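Local coordinates for CELL WALL surface anchor family protein (Streptococcus pneumoniae, PDB 2WW8) that probably acts as the adhesin of the pneumococcal pilus, recognising host cells through a metal-binding, integrin-like domain, at residues Phe756-Gln761 and Gly776-Val781; Tyr799-Asn804 and Pro817-Gln822; Asp226-Leu231 and Ala271-Ala276; Tyr319-Leu324 and Lys335-Thr340. One frame throughout, in Å; residues are numbered along the deposited sequence.

Contact 1 of 4, residues Phe756-Gln761 and Gly776-Val781; sequences FSLQKQ and GTYQNV
Phe-756 pairs with Val-781 in an antiparallel bridge of the prealbumin-like domain. Asn-780 also faces Phe-756, and this makes a G1 beta bulge. The backbone bonds define the pairing. Phe-756 N donates to Val-781 O, and Val-781 N returns a bond of 2.8 Å to Phe-756 O. Further along, Leu-758 N reaches Tyr-778 O at 2.9 Å. Tyr-778 belongs to the type II turn from Gly-776 to Gln-779, so this bond ties the turn directly to the strand.

A hydroxyl serves the bulge. Asn-780 N is badly angled for Phe-756 O and bonds instead to Ser-757 OG at 2.9 Å, nearly straight at 170°. The same OG also has Asn-804 OD1 of strand 797-805 as a partner, so two bonds hold it.

Apolar contacts lie close by. Leu-758 and Tyr-778 run side by side and point the same way, with their CB atoms 3.9 Å apart. The tyrosine continues toward strand 788-794, where its OH bonds to Lys-792 N and its ring meets Phe-791 edge-to-face. Val-781 CG2 packs on Phe-756 CB at 4.1 Å.

The last group is an amide pair. Gln-759 and Gln-779 both bend at chi2 and cross at about a right angle, their amide planes 51° apart. Gln-779 NE2 donates within its own amide plane to Gln-759 OE1 at 2.8 Å, nearly along the C=O axis.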
loop_
_atom_site.group_PDB
_atom_site.type_symbol
_atom_site.label_atom_id
_atom_site.label_comp_id
_atom_site.label_asym_id
_atom_site.label_seq_id
_atom_site.Cartn_x
_atom_site.Cartn_y
_atom_site.Cartn_z
ATOM N N PHE A 756 29.258 17.591 -86.509
ATOM C CA PHE A 756 27.851 17.376 -86.182
ATOM C C PHE A 756 27.447 18.311 -85.050
ATOM O O PHE A 756 28.317 18.751 -84.293
ATOM C CB PHE A 756 27.661 15.955 -85.656
ATOM C CG PHE A 756 27.749 14.882 -86.726
ATOM C CD1 PHE A 756 28.976 14.486 -87.232
ATOM C CD2 PHE A 756 26.607 14.251 -87.192
ATOM C CE1 PHE A 756 29.074 13.494 -88.182
ATOM C CE2 PHE A 756 26.687 13.256 -88.169
ATOM C CZ PHE A 756 27.917 12.876 -88.657
ATOM N N SER A 757 26.148 18.568 -84.927
ATOM C CA SER A 757 25.624 19.354 -83.837
ATOM C C SER A 757 24.407 18.619 -83.313
ATOM O O SER A 757 23.549 18.218 -84.093
ATOM C CB SER A 757 25.255 20.762 -84.310
ATOM O OG SER A 757 26.433 21.492 -84.614
ATOM N N LEU A 758 24.340 18.452 -81.993
ATOM C CA LEU A 758 23.190 17.838 -81.322
ATOM C C LEU A 758 22.160 18.901 -80.931
ATOM O O LEU A 758 22.469 19.778 -80.131
ATOM C CB LEU A 758 23.646 17.040 -80.093
ATOM C CG LEU A 758 22.625 16.164 -79.350
ATOM C CD1 LEU A 758 21.690 15.334 -80.250
ATOM C CD2 LEU A 758 23.354 15.260 -78.316
ATOM N N GLN A 759 20.956 18.833 -81.498
ATOM C CA GLN A 759 19.897 19.781 -81.142
ATOM C C GLN A 759 18.918 19.193 -80.143
ATOM O O GLN A 759 18.714 17.980 -80.111
ATOM C CB GLN A 759 19.121 20.241 -82.372
ATOM C CG GLN A 759 20.004 20.799 -83.482
ATOM C CD GLN A 759 20.476 22.201 -83.190
ATOM O OE1 GLN A 759 21.556 22.427 -82.633
ATOM N NE2 GLN A 759 19.639 23.168 -83.552
ATOM N N LYS A 760 18.318 20.061 -79.327
ATOM C CA LYS A 760 17.297 19.656 -78.362
ATOM C C LYS A 760 16.002 20.408 -78.617
ATOM O O LYS A 760 16.041 21.581 -78.976
ATOM C CB LYS A 760 17.747 19.875 -76.913
ATOM C CG LYS A 760 16.925 19.057 -75.918
ATOM C CD LYS A 760 17.459 19.163 -74.499
ATOM C CE LYS A 760 16.500 18.496 -73.490
ATOM N NZ LYS A 760 15.075 18.928 -73.642
ATOM N N GLN A 761 14.872 19.724 -78.458
ATOM C CA GLN A 761 13.565 20.348 -78.610
ATOM C C GLN A 761 13.417 21.441 -77.538
ATOM O O GLN A 761 13.792 21.242 -76.381
ATOM C CB GLN A 761 12.465 19.286 -78.506
ATOM C CG GLN A 761 11.030 19.764 -78.753
ATOM C CD GLN A 761 10.023 18.628 -78.605
ATOM O OE1 GLN A 761 10.065 17.868 -77.634
ATOM N NE2 GLN A 761 9.121 18.498 -79.572
ATOM N N GLY A 776 28.714 25.998 -75.547
ATOM C CA GLY A 776 28.950 25.543 -76.918
ATOM C C GLY A 776 28.752 24.043 -77.015
ATOM O O GLY A 776 29.334 23.384 -77.883
ATOM N N THR A 777 27.914 23.514 -76.125
ATOM C CA THR A 777 27.887 22.079 -75.861
ATOM C C THR A 777 27.275 21.186 -76.954
ATOM O O THR A 777 26.100 21.302 -77.334
ATOM C CB THR A 777 27.313 21.752 -74.460
ATOM O OG1 THR A 777 27.854 20.492 -74.036
ATOM C CG2 THR A 777 25.778 21.667 -74.492
ATOM N N TYR A 778 28.122 20.291 -77.455
ATOM C CA TYR A 778 27.780 19.383 -78.543
ATOM C C TYR A 778 27.352 20.146 -79.805
ATOM O O TYR A 778 26.456 19.724 -80.539
ATOM C CB TYR A 778 26.710 18.381 -78.091
ATOM C CG TYR A 778 27.169 17.504 -76.953
ATOM C CD1 TYR A 778 28.491 17.062 -76.876
ATOM C CD2 TYR A 778 26.267 17.101 -75.954
ATOM C CE1 TYR A 778 28.918 16.241 -75.831
ATOM C CE2 TYR A 778 26.681 16.283 -74.900
ATOM C CZ TYR A 778 28.006 15.862 -74.843
ATOM O OH TYR A 778 28.401 15.041 -73.812
ATOM N N GLN A 779 28.003 21.277 -80.048
ATOM C CA GLN A 779 27.780 22.073 -81.246
ATOM C C GLN A 779 29.093 22.008 -82.007
ATOM O O GLN A 779 30.148 22.198 -81.385
ATOM C CB GLN A 779 27.408 23.499 -80.859
ATOM C CG GLN A 779 26.038 23.531 -80.236
ATOM C CD GLN A 779 24.973 23.572 -81.294
ATOM O OE1 GLN A 779 25.089 24.328 -82.268
ATOM N NE2 GLN A 779 23.930 22.769 -81.120
ATOM N N ASN A 780 29.025 21.673 -83.303
ATOM C CA ASN A 780 30.231 21.554 -84.131
ATOM C C ASN A 780 31.240 20.565 -83.592
ATOM O O ASN A 780 32.412 20.884 -83.440
ATOM C CB ASN A 780 30.957 22.904 -84.236
ATOM C CG ASN A 780 30.246 23.864 -85.149
ATOM O OD1 ASN A 780 29.020 23.887 -85.244
ATOM N ND2 ASN A 780 31.031 24.664 -85.852
ATOM N N VAL A 781 30.796 19.364 -83.266
ATOM C CA VAL A 781 31.744 18.390 -82.744
ATOM C C VAL A 781 32.349 17.717 -83.969
ATOM O O VAL A 781 31.642 17.294 -84.874
ATOM C CB VAL A 781 31.114 17.409 -81.745
ATOM C CG1 VAL A 781 30.396 18.194 -80.664
ATOM C CG2 VAL A 781 30.111 16.503 -82.437
#

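Contact 2 of 4, residues Tyr799-Asn804 and Pro817-Gln822; sequences YRLFEN and PIVAFQ
Phe-821 has CG between its backbone N and its carbonyl carbon (chi1 60°), and this turn lays its ring against Tyr-799. Tyr-799 CG sits beside its own N (chi1 -68°), which sends the phenol past that ring. The two residues form a hydrogen-bonded pair in the antiparallel hairpin 797-805 with 816-824 of the prealbumin-like domain. Tyr-799 CB lies over the face of the Phe-821 ring, 3.8 Å from its centroid, as a CH-pi contact. The ring planes are almost parallel, but the rings are slid apart and barely overlap. Tyr-799 OH is held elsewhere, by Ser-795 O. On the same sheet face, Leu-801 and Val-819 pack on Phe-740 of strand 736-744.

The other face carries Phe-802 and Pro-817. Pro-817 CA sits over one face of the Phe-802 ring, 3.8 Å above its plane and toward the rim. Phe-802 CE2 touches Pro-817 CB at 4.0 Å.

The register slips by one residue here, in a classic beta bulge. Beside it, on the side of Ala-841, Ile-818 CG1 meets Glu-803 CB at 3.8 Å. Ile-818 and Val-819 both face Leu-801. Leu-801 O takes a firm bond from Ile-818 N at 2.8 Å and a weak one from Val-819 N at 3.5 Å.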
loop_
_atom_site.group_PDB
_atom_site.type_symbol
_atom_site.label_atom_id
_atom_site.label_comp_id
_atom_site.label_asym_id
_atom_site.label_seq_id
_atom_site.Cartn_x
_atom_site.Cartn_y
_atom_site.Cartn_z
ATOM N N TYR A 799 15.605 14.951 -79.137
ATOM C CA TYR A 799 16.892 15.326 -79.726
ATOM C C TYR A 799 16.920 14.999 -81.217
ATOM O O TYR A 799 16.265 14.038 -81.674
ATOM C CB TYR A 799 18.071 14.609 -79.063
ATOM C CG TYR A 799 18.319 15.028 -77.625
ATOM C CD1 TYR A 799 17.530 14.520 -76.604
ATOM C CD2 TYR A 799 19.334 15.939 -77.286
ATOM C CE1 TYR A 799 17.733 14.908 -75.278
ATOM C CE2 TYR A 799 19.549 16.324 -75.966
ATOM C CZ TYR A 799 18.743 15.795 -74.963
ATOM O OH TYR A 799 18.898 16.125 -73.629
ATOM N N ARG A 800 17.689 15.818 -81.941
ATOM C CA ARG A 800 17.940 15.688 -83.386
ATOM C C ARG A 800 19.423 15.944 -83.639
ATOM O O ARG A 800 19.910 17.040 -83.330
ATOM C CB ARG A 800 17.128 16.694 -84.216
ATOM C CG ARG A 800 15.668 16.333 -84.397
ATOM C CD ARG A 800 14.889 17.433 -85.116
ATOM N NE ARG A 800 13.480 17.056 -85.246
ATOM C CZ ARG A 800 12.535 17.777 -85.855
ATOM N NH1 ARG A 800 12.813 18.937 -86.441
ATOM N NH2 ARG A 800 11.279 17.338 -85.890
ATOM N N LEU A 801 20.119 14.937 -84.169
ATOM C CA LEU A 801 21.540 15.079 -84.489
ATOM C C LEU A 801 21.665 15.523 -85.962
ATOM O O LEU A 801 21.059 14.921 -86.861
ATOM C CB LEU A 801 22.314 13.790 -84.191
ATOM C CG LEU A 801 23.762 13.774 -84.698
ATOM C CD1 LEU A 801 24.757 14.544 -83.843
ATOM C CD2 LEU A 801 24.176 12.336 -84.759
ATOM N N PHE A 802 22.400 16.609 -86.199
ATOM C CA PHE A 802 22.560 17.143 -87.550
ATOM C C PHE A 802 24.001 16.926 -87.952
ATOM O O PHE A 802 24.909 17.142 -87.131
ATOM C CB PHE A 802 22.272 18.656 -87.635
ATOM C CG PHE A 802 20.814 19.021 -87.632
ATOM C CD1 PHE A 802 20.032 18.856 -86.480
ATOM C CD2 PHE A 802 20.217 19.554 -88.764
ATOM C CE1 PHE A 802 18.650 19.200 -86.455
ATOM C CE2 PHE A 802 18.831 19.918 -88.761
ATOM C CZ PHE A 802 18.034 19.731 -87.606
ATOM N N GLU A 803 24.182 16.526 -89.217
ATOM C CA GLU A 803 25.513 16.564 -89.834
ATOM C C GLU A 803 25.813 17.946 -90.397
ATOM O O GLU A 803 25.157 18.398 -91.344
ATOM C CB GLU A 803 25.654 15.508 -90.940
ATOM C CG GLU A 803 26.985 15.514 -91.688
ATOM C CD GLU A 803 27.351 14.147 -92.236
ATOM O OE1 GLU A 803 26.559 13.182 -92.083
ATOM O OE2 GLU A 803 28.449 14.040 -92.819
ATOM N N ASN A 804 26.799 18.649 -89.850
ATOM C CA ASN A 804 27.020 19.999 -90.410
ATOM C C ASN A 804 27.841 19.873 -91.694
ATOM O O ASN A 804 27.540 20.548 -92.685
ATOM C CB ASN A 804 27.679 20.962 -89.415
ATOM C CG ASN A 804 26.873 21.108 -88.126
ATOM O OD1 ASN A 804 27.269 20.621 -87.063
ATOM N ND2 ASN A 804 25.721 21.774 -88.220
ATOM N N PRO A 817 19.455 17.017 -91.082
ATOM C CA PRO A 817 19.037 16.148 -89.976
ATOM C C PRO A 817 19.409 14.675 -90.265
ATOM O O PRO A 817 19.204 14.193 -91.378
ATOM C CB PRO A 817 17.504 16.289 -89.970
ATOM C CG PRO A 817 17.133 16.677 -91.382
ATOM C CD PRO A 817 18.323 17.436 -91.941
ATOM N N ILE A 818 19.975 13.972 -89.293
ATOM C CA ILE A 818 20.345 12.561 -89.483
ATOM C C ILE A 818 19.526 11.602 -88.599
ATOM O O ILE A 818 18.827 10.715 -89.108
ATOM C CB ILE A 818 21.857 12.318 -89.264
ATOM C CG1 ILE A 818 22.682 13.349 -90.044
ATOM C CG2 ILE A 818 22.254 10.870 -89.670
ATOM C CD1 ILE A 818 22.477 13.219 -91.548
ATOM N N VAL A 819 19.584 11.814 -87.286
ATOM C CA VAL A 819 18.955 10.894 -86.345
ATOM C C VAL A 819 18.097 11.666 -85.347
ATOM O O VAL A 819 18.482 12.761 -84.893
ATOM C CB VAL A 819 19.986 10.119 -85.479
ATOM C CG1 VAL A 819 19.271 9.021 -84.661
ATOM C CG2 VAL A 819 21.092 9.498 -86.313
ATOM N N ALA A 820 16.951 11.063 -85.025
ATOM C CA ALA A 820 16.082 11.497 -83.927
ATOM C C ALA A 820 16.102 10.449 -82.828
ATOM O O ALA A 820 16.193 9.242 -83.095
ATOM C CB ALA A 820 14.641 11.699 -84.393
ATOM N N PHE A 821 16.013 10.916 -81.587
ATOM C CA PHE A 821 15.819 9.973 -80.475
ATOM C C PHE A 821 15.286 10.764 -79.288
ATOM O O PHE A 821 15.273 11.993 -79.344
ATOM C CB PHE A 821 17.115 9.245 -80.096
ATOM C CG PHE A 821 18.240 10.162 -79.657
ATOM C CD1 PHE A 821 19.186 10.617 -80.572
ATOM C CD2 PHE A 821 18.353 10.583 -78.328
ATOM C CE1 PHE A 821 20.232 11.462 -80.164
ATOM C CE2 PHE A 821 19.382 11.416 -77.913
ATOM C CZ PHE A 821 20.330 11.851 -78.821
ATOM N N GLN A 822 14.867 10.046 -78.245
ATOM C CA GLN A 822 14.371 10.600 -76.993
ATOM C C GLN A 822 15.144 10.043 -75.800
ATOM O O GLN A 822 15.563 8.880 -75.795
ATOM C CB GLN A 822 12.913 10.187 -76.811
ATOM C CG GLN A 822 11.920 11.219 -77.243
ATOM C CD GLN A 822 10.588 11.014 -76.537
ATOM O OE1 GLN A 822 10.221 11.754 -75.621
ATOM N NE2 GLN A 822 9.868 9.983 -76.954
#

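Contact 3 of 4, residues Asp226-Leu231 and Ala271-Ala276; sequences DVVILL and ALVTYA
Val-273 O takes one hydrogen bond, from Leu-231 N at 2.8 Å, supplemented by a weaker CA-H...O contact from Leu-230 CA at 3.2 Å. Val-273 N in turn donates to Ile-229 O at 2.8 Å, in a bond that is nearly straight (172°). The ladder continues both ways, from Ala-271 N bonded to Val-227 O as far as Tyr-275 N bonded to Leu-231 O. Its strands run parallel, and the axes of the two short segments are 19° apart.

Val-228, Leu-230, Ala-271 and Val-273 share one face. Leu-230 and Val-273 lie side by side, and Leu-230 CD2 comes to 3.5 Å from Val-273 CB. Val-273 CG2 stands beside its backbone N and meets Val-228 CG1 at 3.9 Å. The Tyr-275 ring is on this side too. Its CD1 passes Leu-231 O at 3.6 Å, and its OH bonds to His-384 NE2 on strand 379-386. Helix 359-373 covers this face.

On the other face, Ile-229 CG2 touches Leu-272 CD1 at 4.2 Å, and Ile-229 also packs on helix 247-263. Leu-231 and Thr-274 point the same way. Thr-274 OG1 is bonded to Tyr-319 O.

Helix 247-263 connects the two strands in a beta-alpha-beta crossover. Magnesium is bound by Ser-234 and Ser-236 just beyond strand 225-232, together with Asp-387, as in a metal-ion-dependent adhesion site. The parallel sheet between helices is typical of the von Willebrand factor A fold found in integrins.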
loop_
_atom_site.group_PDB
_atom_site.type_symbol
_atom_site.label_atom_id
_atom_site.label_comp_id
_atom_site.label_asym_id
_atom_site.label_seq_id
_atom_site.Cartn_x
_atom_site.Cartn_y
_atom_site.Cartn_z
ATOM N N ASP A 226 -8.545 -17.361 29.501
ATOM C CA ASP A 226 -9.951 -16.975 29.576
ATOM C C ASP A 226 -9.993 -15.775 30.541
ATOM O O ASP A 226 -9.746 -15.912 31.740
ATOM C CB ASP A 226 -10.856 -18.124 30.118
ATOM C CG ASP A 226 -11.249 -19.148 29.033
ATOM O OD1 ASP A 226 -11.304 -18.822 27.825
ATOM O OD2 ASP A 226 -11.442 -20.334 29.383
ATOM N N VAL A 227 -10.334 -14.610 30.020
ATOM C CA VAL A 227 -10.138 -13.357 30.722
ATOM C C VAL A 227 -11.459 -12.582 30.847
ATOM O O VAL A 227 -12.155 -12.383 29.868
ATOM C CB VAL A 227 -9.111 -12.451 29.982
ATOM C CG1 VAL A 227 -8.865 -11.219 30.807
ATOM C CG2 VAL A 227 -7.765 -13.230 29.692
ATOM N N VAL A 228 -11.785 -12.131 32.061
ATOM C CA VAL A 228 -12.881 -11.166 32.199
ATOM C C VAL A 228 -12.275 -9.789 32.579
ATOM O O VAL A 228 -11.414 -9.676 33.465
ATOM C CB VAL A 228 -13.834 -11.576 33.332
ATOM C CG1 VAL A 228 -14.964 -10.481 33.511
ATOM C CG2 VAL A 228 -14.446 -13.020 33.031
ATOM N N ILE A 229 -12.721 -8.748 31.899
ATOM C CA ILE A 229 -12.317 -7.367 32.310
ATOM C C ILE A 229 -13.476 -6.707 33.040
ATOM O O ILE A 229 -14.586 -6.702 32.498
ATOM C CB ILE A 229 -11.942 -6.539 31.105
ATOM C CG1 ILE A 229 -10.717 -7.177 30.489
ATOM C CG2 ILE A 229 -11.731 -5.041 31.478
ATOM C CD1 ILE A 229 -10.285 -6.554 29.185
ATOM N N LEU A 230 -13.247 -6.218 34.253
ATOM C CA LEU A 230 -14.316 -5.534 34.973
ATOM C C LEU A 230 -13.977 -4.063 34.952
ATOM O O LEU A 230 -12.867 -3.698 35.301
ATOM C CB LEU A 230 -14.323 -5.861 36.471
ATOM C CG LEU A 230 -14.593 -7.298 36.911
ATOM C CD1 LEU A 230 -14.571 -7.421 38.432
ATOM C CD2 LEU A 230 -15.992 -7.631 36.387
ATOM N N LEU A 231 -14.922 -3.225 34.552
ATOM C CA LEU A 231 -14.562 -1.843 34.317
ATOM C C LEU A 231 -15.583 -0.921 35.040
ATOM O O LEU A 231 -16.783 -0.959 34.732
ATOM C CB LEU A 231 -14.615 -1.587 32.817
ATOM C CG LEU A 231 -14.428 -0.104 32.397
ATOM C CD1 LEU A 231 -13.093 0.476 32.898
ATOM C CD2 LEU A 231 -14.525 0.027 30.812
ATOM N N ALA A 271 -14.207 -11.441 27.911
ATOM C CA ALA A 271 -15.549 -10.931 28.164
ATOM C C ALA A 271 -15.355 -9.601 28.907
ATOM O O ALA A 271 -14.276 -9.334 29.390
ATOM C CB ALA A 271 -16.266 -11.927 29.080
ATOM N N LEU A 272 -16.406 -8.788 29.044
ATOM C CA LEU A 272 -16.327 -7.403 29.507
ATOM C C LEU A 272 -17.546 -7.180 30.390
ATOM O O LEU A 272 -18.703 -7.458 30.001
ATOM C CB LEU A 272 -16.336 -6.435 28.302
ATOM C CG LEU A 272 -16.615 -4.951 28.677
ATOM C CD1 LEU A 272 -15.426 -4.380 29.496
ATOM C CD2 LEU A 272 -16.903 -4.167 27.357
ATOM N N VAL A 273 -17.274 -6.735 31.612
ATOM C CA VAL A 273 -18.341 -6.391 32.536
ATOM C C VAL A 273 -18.112 -4.931 32.935
ATOM O O VAL A 273 -17.121 -4.620 33.619
ATOM C CB VAL A 273 -18.354 -7.277 33.793
ATOM C CG1 VAL A 273 -19.455 -6.834 34.826
ATOM C CG2 VAL A 273 -18.539 -8.810 33.424
ATOM N N THR A 274 -19.060 -4.073 32.571
ATOM C CA THR A 274 -19.053 -2.696 33.033
ATOM C C THR A 274 -20.062 -2.522 34.169
ATOM O O THR A 274 -21.196 -3.045 34.087
ATOM C CB THR A 274 -19.342 -1.763 31.871
ATOM O OG1 THR A 274 -18.209 -1.827 30.971
ATOM C CG2 THR A 274 -19.496 -0.277 32.347
ATOM N N TYR A 275 -19.659 -1.812 35.221
ATOM C CA TYR A 275 -20.517 -1.719 36.424
ATOM C C TYR A 275 -20.519 -0.328 37.068
ATOM O O TYR A 275 -19.536 0.404 36.970
ATOM C CB TYR A 275 -20.180 -2.725 37.520
ATOM C CG TYR A 275 -18.891 -2.459 38.290
ATOM C CD1 TYR A 275 -17.645 -2.777 37.726
ATOM C CD2 TYR A 275 -18.923 -1.891 39.560
ATOM C CE1 TYR A 275 -16.461 -2.571 38.443
ATOM C CE2 TYR A 275 -17.725 -1.709 40.306
ATOM C CZ TYR A 275 -16.524 -2.058 39.741
ATOM O OH TYR A 275 -15.383 -1.784 40.461
ATOM N N ALA A 276 -21.587 -0.058 37.804
ATOM C CA ALA A 276 -21.602 1.088 38.718
ATOM C C ALA A 276 -22.572 0.653 39.811
ATOM O O ALA A 276 -22.149 -0.230 40.616
ATOM C CB ALA A 276 -21.908 2.445 38.012
#

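Contact 4 of 4, residues Tyr319-Leu324 and Lys335-Thr340; sequences YSYLKL and KNKVPT
Tyr-319 and Lys-337 bring their backbones together, with CA atoms 4.8 Å apart. Residues 319-324 include a short extended piece, 321-322, and residues 335-340 lead from helix 328-337 into a loop. This is loop-to-helix packing beside the edge strand 269-275 of the von Willebrand factor A-like domain. Tyr-319 CA makes a CA-H...O contact with Lys-337 O at 3.3 Å. The Tyr-321 backbone is bonded to Leu-272 of the edge strand.

The side chain of Lys-337 bridges the segments. Its chain is bent at chi3 (97°), and this carries the amine to the backbone of residues 319-324. Lys-337 NZ donates to Ser-320 O at 2.7 Å, almost in line with the carbonyl. The same NZ forms a salt bridge with Asp-318 OD2, so it is held by a carbonyl and a carboxylate. The negative partner would be expected to favour the charged lysine. On the way, Lys-337 CD passes the edge of the Tyr-321 ring, 4.3 Å from CD2.

Ser-320 turns its own hydroxyl elsewhere: OG bonds to Phe-280 O and is also met by Thr-274 N.

Tyr-319 and Pro-339 form the apolar part of the contact. The phenol ring lies across the proline, and both residues also touch Asn-233. Pro-339 CB sits over the centre of one face of the Tyr-319 ring, 3.6 Å from the centroid and only 7° off the ring normal.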
loop_
_atom_site.group_PDB
_atom_site.type_symbol
_atom_site.label_atom_id
_atom_site.label_comp_id
_atom_site.label_asym_id
_atom_site.label_seq_id
_atom_site.Cartn_x
_atom_site.Cartn_y
_atom_site.Cartn_z
ATOM N N TYR A 319 -22.985 -1.543 28.243
ATOM C CA TYR A 319 -21.536 -1.477 28.052
ATOM C C TYR A 319 -20.915 -2.822 28.392
ATOM O O TYR A 319 -19.740 -2.859 28.731
ATOM C CB TYR A 319 -21.011 -0.400 29.018
ATOM C CG TYR A 319 -21.377 1.045 28.611
ATOM C CD1 TYR A 319 -21.420 1.436 27.254
ATOM C CD2 TYR A 319 -21.653 2.016 29.580
ATOM C CE1 TYR A 319 -21.731 2.793 26.878
ATOM C CE2 TYR A 319 -21.943 3.375 29.228
ATOM C CZ TYR A 319 -21.963 3.731 27.878
ATOM O OH TYR A 319 -22.277 5.034 27.549
ATOM N N SER A 320 -21.690 -3.913 28.386
ATOM C CA SER A 320 -21.079 -5.189 28.781
ATOM C C SER A 320 -21.037 -6.164 27.601
ATOM O O SER A 320 -21.732 -5.983 26.592
ATOM C CB SER A 320 -21.765 -5.779 30.010
ATOM O OG SER A 320 -21.516 -4.899 31.085
ATOM N N TYR A 321 -20.132 -7.150 27.681
ATOM C CA TYR A 321 -20.162 -8.230 26.731
ATOM C C TYR A 321 -19.977 -9.511 27.509
ATOM O O TYR A 321 -18.844 -9.960 27.780
ATOM C CB TYR A 321 -19.119 -7.993 25.634
ATOM C CG TYR A 321 -19.406 -8.903 24.470
ATOM C CD1 TYR A 321 -18.983 -10.247 24.491
ATOM C CD2 TYR A 321 -20.098 -8.440 23.353
ATOM C CE1 TYR A 321 -19.222 -11.102 23.430
ATOM C CE2 TYR A 321 -20.365 -9.290 22.266
ATOM C CZ TYR A 321 -19.923 -10.597 22.344
ATOM O OH TYR A 321 -20.214 -11.423 21.305
ATOM N N LEU A 322 -21.107 -10.088 27.904
ATOM C CA LEU A 322 -21.104 -11.027 29.029
ATOM C C LEU A 322 -20.836 -12.471 28.566
ATOM O O LEU A 322 -21.296 -13.405 29.223
ATOM C CB LEU A 322 -22.452 -11.021 29.750
ATOM C CG LEU A 322 -22.712 -9.685 30.433
ATOM C CD1 LEU A 322 -24.143 -9.521 31.005
ATOM C CD2 LEU A 322 -21.614 -9.262 31.399
ATOM N N LYS A 323 -20.130 -12.634 27.447
ATOM C CA LYS A 323 -19.781 -13.929 26.880
ATOM C C LYS A 323 -18.278 -13.964 26.520
ATOM O O LYS A 323 -17.751 -13.049 25.812
ATOM C CB LYS A 323 -20.656 -14.125 25.656
ATOM C CG LYS A 323 -20.713 -15.549 25.121
ATOM C CD LYS A 323 -21.380 -15.625 23.738
ATOM C CE LYS A 323 -20.352 -15.660 22.617
ATOM N NZ LYS A 323 -20.978 -15.241 21.334
ATOM N N LEU A 324 -17.564 -14.959 27.080
ATOM C CA LEU A 324 -16.148 -15.221 26.733
ATOM C C LEU A 324 -16.122 -15.539 25.250
ATOM O O LEU A 324 -16.879 -16.417 24.792
ATOM C CB LEU A 324 -15.613 -16.449 27.489
ATOM C CG LEU A 324 -15.193 -16.115 28.923
ATOM C CD1 LEU A 324 -14.791 -17.426 29.569
ATOM C CD2 LEU A 324 -14.085 -15.089 28.902
ATOM N N LYS A 335 -15.290 -4.493 21.846
ATOM C CA LYS A 335 -14.511 -3.261 21.999
ATOM C C LYS A 335 -15.403 -2.042 21.739
ATOM O O LYS A 335 -15.176 -1.037 22.367
ATOM C CB LYS A 335 -13.343 -3.210 20.995
ATOM C CG LYS A 335 -12.147 -4.137 21.364
ATOM C CD LYS A 335 -11.223 -4.201 20.199
ATOM C CE LYS A 335 -10.429 -2.990 20.056
ATOM N NZ LYS A 335 -9.661 -3.135 18.779
ATOM N N ASN A 336 -16.370 -2.065 20.816
ATOM C CA ASN A 336 -17.323 -0.942 20.650
ATOM C C ASN A 336 -18.287 -0.728 21.815
ATOM O O ASN A 336 -18.984 0.298 21.875
ATOM C CB ASN A 336 -18.192 -1.112 19.400
ATOM C CG ASN A 336 -17.414 -0.862 18.104
ATOM O OD1 ASN A 336 -16.443 -0.103 18.102
ATOM N ND2 ASN A 336 -17.814 -1.502 17.010
ATOM N N LYS A 337 -18.373 -1.705 22.708
ATOM C CA LYS A 337 -19.221 -1.577 23.902
ATOM C C LYS A 337 -18.479 -0.992 25.067
ATOM O O LYS A 337 -19.119 -0.567 26.056
ATOM C CB LYS A 337 -19.794 -2.946 24.310
ATOM C CG LYS A 337 -20.935 -3.144 23.293
ATOM C CD LYS A 337 -21.605 -4.457 23.442
ATOM C CE LYS A 337 -22.850 -4.239 24.272
ATOM N NZ LYS A 337 -23.426 -5.618 24.572
ATOM N N VAL A 338 -17.146 -1.010 24.987
ATOM C CA VAL A 338 -16.320 -0.371 26.021
ATOM C C VAL A 338 -16.712 1.131 26.106
ATOM O O VAL A 338 -16.605 1.798 25.112
ATOM C CB VAL A 338 -14.822 -0.516 25.738
ATOM C CG1 VAL A 338 -14.052 0.201 26.837
ATOM C CG2 VAL A 338 -14.399 -2.015 25.695
ATOM N N PRO A 339 -17.138 1.646 27.283
ATOM C CA PRO A 339 -17.527 3.040 27.393
ATOM C C PRO A 339 -16.266 3.938 27.397
ATOM O O PRO A 339 -15.244 3.535 27.988
ATOM C CB PRO A 339 -18.222 3.092 28.767
ATOM C CG PRO A 339 -17.496 2.046 29.573
ATOM C CD PRO A 339 -17.263 0.937 28.571
ATOM N N THR A 340 -16.363 5.122 26.793
ATOM C CA THR A 340 -15.304 6.149 26.983
ATOM C C THR A 340 -15.818 7.437 27.654
ATOM O O THR A 340 -15.144 8.485 27.619
ATOM C CB THR A 340 -14.644 6.540 25.633
ATOM O OG1 THR A 340 -15.683 6.902 24.709
ATOM C CG2 THR A 340 -13.844 5.360 25.101
#

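In the fold
The contacts form two pairs on opposite sides of the centre of an elongated chain. Contacts 1 and 2 have centres about 9 Å apart and share a sheet, in which strands 755-761 and 797-805 are neighbours; Gln-759 N lies 2.8 Å from Arg-800 O. Contacts 3 and 4 have centres about 8 Å apart. Leu-272 CD2 packs 3.4 Å from Tyr-319 O, so contact 4 borders the edge strand used by contact 3. The nearest atoms of contacts 1 and 3 are about 108 Å apart. Magnesium lies near the second pair but is not bound by it: it is about 8 Å from the side chain of Tyr-275 and about 12 Å from that of Pro-339.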